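Local coordinates for LysM domain protein (Mycobacterium smegmatis, PDB 4OIT) that binds mannose as a bacterial lectin of the beta-prism II fold and forms a domain-swapped dimer, at residues 8-13 with 53-58. Numbering follows the deposited sequence.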
loop_
_atom_site.group_PDB
_atom_site.type_symbol
_atom_site.label_atom_id
_atom_site.label_comp_id
_atom_site.label_asym_id
_atom_site.label_seq_id
_atom_site.Cartn_x
_atom_site.Cartn_y
_atom_site.Cartn_z
ATOM N N GLY B 8 -11.260 -3.096 -14.733
ATOM C CA GLY B 8 -10.390 -1.993 -14.328
ATOM C C GLY B 8 -10.987 -1.059 -13.289
ATOM O O GLY B 8 -10.278 -0.225 -12.734
ATOM N N GLN B 9 -12.285 -1.185 -13.022
ATOM C CA GLN B 9 -12.950 -0.324 -12.036
ATOM C C GLN B 9 -12.652 -0.753 -10.608
ATOM O O GLN B 9 -12.072 -1.812 -10.371
ATOM C CB GLN B 9 -14.463 -0.314 -12.246
ATOM C CG GLN B 9 -14.919 0.488 -13.448
ATOM C CD GLN B 9 -16.367 0.912 -13.329
ATOM O OE1 GLN B 9 -17.234 0.376 -14.011
ATOM N NE2 GLN B 9 -16.638 1.862 -12.440
ATOM N N LYS B 10 -13.060 0.083 -9.660
ATOM C CA LYS B 10 -12.882 -0.212 -8.246
ATOM C C LYS B 10 -13.884 0.518 -7.367
ATOM O O LYS B 10 -14.368 1.593 -7.719
ATOM C CB LYS B 10 -11.468 0.172 -7.811
ATOM C CG LYS B 10 -11.173 1.662 -7.899
ATOM C CD LYS B 10 -9.738 1.966 -7.514
ATOM C CE LYS B 10 -9.370 3.398 -7.860
ATOM N NZ LYS B 10 -7.929 3.677 -7.615
ATOM N N LEU B 11 -14.195 -0.093 -6.226
ATOM C CA LEU B 11 -14.772 0.626 -5.099
ATOM C C LEU B 11 -13.609 1.115 -4.258
ATOM O O LEU B 11 -12.696 0.350 -3.961
ATOM C CB LEU B 11 -15.661 -0.274 -4.237
ATOM C CG LEU B 11 -16.991 -0.767 -4.800
ATOM C CD1 LEU B 11 -17.726 -1.558 -3.730
ATOM C CD2 LEU B 11 -17.857 0.375 -5.306
ATOM N N GLU B 12 -13.634 2.390 -3.896
ATOM C CA GLU B 12 -12.673 2.939 -2.943
ATOM C C GLU B 12 -13.348 2.978 -1.573
ATOM O O GLU B 12 -14.515 2.601 -1.450
ATOM C CB GLU B 12 -12.213 4.324 -3.400
ATOM C CG GLU B 12 -11.348 4.278 -4.657
ATOM C CD GLU B 12 -11.480 5.516 -5.532
ATOM O OE1 GLU B 12 -12.618 5.866 -5.925
ATOM O OE2 GLU B 12 -10.442 6.137 -5.841
ATOM N N ARG B 13 -12.616 3.408 -0.548
ATOM C CA ARG B 13 -13.151 3.452 0.818
ATOM C C ARG B 13 -14.404 4.311 0.901
ATOM O O ARG B 13 -14.374 5.493 0.565
ATOM C CB ARG B 13 -12.120 4.009 1.798
ATOM C CG ARG B 13 -10.836 3.205 1.892
ATOM C CD ARG B 13 -10.358 3.084 3.331
ATOM N NE ARG B 13 -10.325 4.368 4.031
ATOM C CZ ARG B 13 -10.000 4.523 5.313
ATOM N NH1 ARG B 13 -9.665 3.474 6.061
ATOM N NH2 ARG B 13 -10.005 5.737 5.854
ATOM N N VAL B 53 -7.917 -2.795 4.264
ATOM C CA VAL B 53 -8.322 -2.796 2.860
ATOM C C VAL B 53 -8.783 -1.387 2.493
ATOM O O VAL B 53 -9.645 -0.825 3.165
ATOM C CB VAL B 53 -9.451 -3.811 2.585
ATOM C CG1 VAL B 53 -9.934 -3.724 1.142
ATOM C CG2 VAL B 53 -8.980 -5.225 2.892
ATOM N N VAL B 54 -8.198 -0.822 1.438
ATOM C CA VAL B 54 -8.539 0.542 0.995
ATOM C C VAL B 54 -9.171 0.620 -0.398
ATOM O O VAL B 54 -9.700 1.666 -0.778
ATOM C CB VAL B 54 -7.325 1.496 1.052
ATOM C CG1 VAL B 54 -6.876 1.676 2.494
ATOM C CG2 VAL B 54 -6.181 1.005 0.169
ATOM N N ARG B 55 -9.103 -0.466 -1.160
ATOM C CA ARG B 55 -9.835 -0.552 -2.421
ATOM C C ARG B 55 -10.179 -1.992 -2.771
ATOM O O ARG B 55 -9.543 -2.933 -2.292
ATOM C CB ARG B 55 -9.056 0.107 -3.565
ATOM C CG ARG B 55 -7.843 -0.668 -4.057
ATOM C CD ARG B 55 -7.224 0.011 -5.270
ATOM N NE ARG B 55 -6.037 -0.696 -5.752
ATOM C CZ ARG B 55 -4.838 -0.655 -5.173
ATOM N NH1 ARG B 55 -4.634 0.056 -4.066
ATOM N NH2 ARG B 55 -3.832 -1.339 -5.704
ATOM N N ALA B 56 -11.196 -2.138 -3.613
ATOM C CA ALA B 56 -11.633 -3.431 -4.114
ATOM C C ALA B 56 -11.834 -3.295 -5.615
ATOM O O ALA B 56 -12.880 -2.828 -6.068
ATOM C CB ALA B 56 -12.921 -3.860 -3.429
ATOM N N GLU B 57 -10.823 -3.689 -6.383
ATOM C CA GLU B 57 -10.835 -3.456 -7.825
ATOM C C GLU B 57 -11.086 -4.713 -8.653
ATOM O O GLU B 57 -10.497 -5.770 -8.413
ATOM C CB GLU B 57 -9.551 -2.747 -8.281
ATOM C CG GLU B 57 -8.263 -3.552 -8.202
ATOM C CD GLU B 57 -7.056 -2.748 -8.663
ATOM O OE1 GLU B 57 -7.140 -1.500 -8.685
ATOM O OE2 GLU B 57 -6.019 -3.361 -9.004
ATOM N N VAL B 58 -11.993 -4.569 -9.616
ATOM C CA VAL B 58 -12.245 -5.576 -10.634
ATOM C C VAL B 58 -11.172 -5.360 -11.692
ATOM O O VAL B 58 -11.235 -4.397 -12.454
ATOM C CB VAL B 58 -13.648 -5.411 -11.264
ATOM C CG1 VAL B 58 -13.916 -6.512 -12.279
ATOM C CG2 VAL B 58 -14.729 -5.408 -10.194
HETATM O O HOH W 1 -9.447 0.003 5.993
#
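L11 and A56 form the hydrogen-bonded pair of an antiparallel strand pairing, in which strand 10-12 is an outer strand, within this chain, of a three-stranded sheet of the beta-prism II fold. A56 N donates to L11 O at 2.9 Å, and L11 N donates back to A56 O at 3.0 Å. Just before the strand G8 and Q9 both face V58, a G1 beta bulge. G8 N donates to V58 O at 2.6 Å, and V58 N donates to Q9 O at 2.9 Å. G8 takes positive phi (95°), as the first residue of a G1 bulge does.

K10 and E57 form a non-hydrogen-bonded pair, with K10 CB 3.5 Å from E57 CB. The extended K10 chain crosses R55, and their CD atoms meet at 3.9 Å. R55 NE makes a salt bridge to E57 OE1 (3.2 Å) along its own strand, weak as a hydrogen bond. At the far end the R13 chain bends beyond CG and crosses V54: R13 CG lies 3.3 Å from V54 O, and R13 CD packs on V54 CG1. A water links V53 O to R13 NH1, weakly at the arginine.

On the face of L11 and A56, L11 touches L5 of strand 4-6 and A56 meets L28 of strand 24-28; V58 also touches L5. Strand 64-68 pairs with the other edge of 53-58, and V58 also packs on V84 of the second subunit.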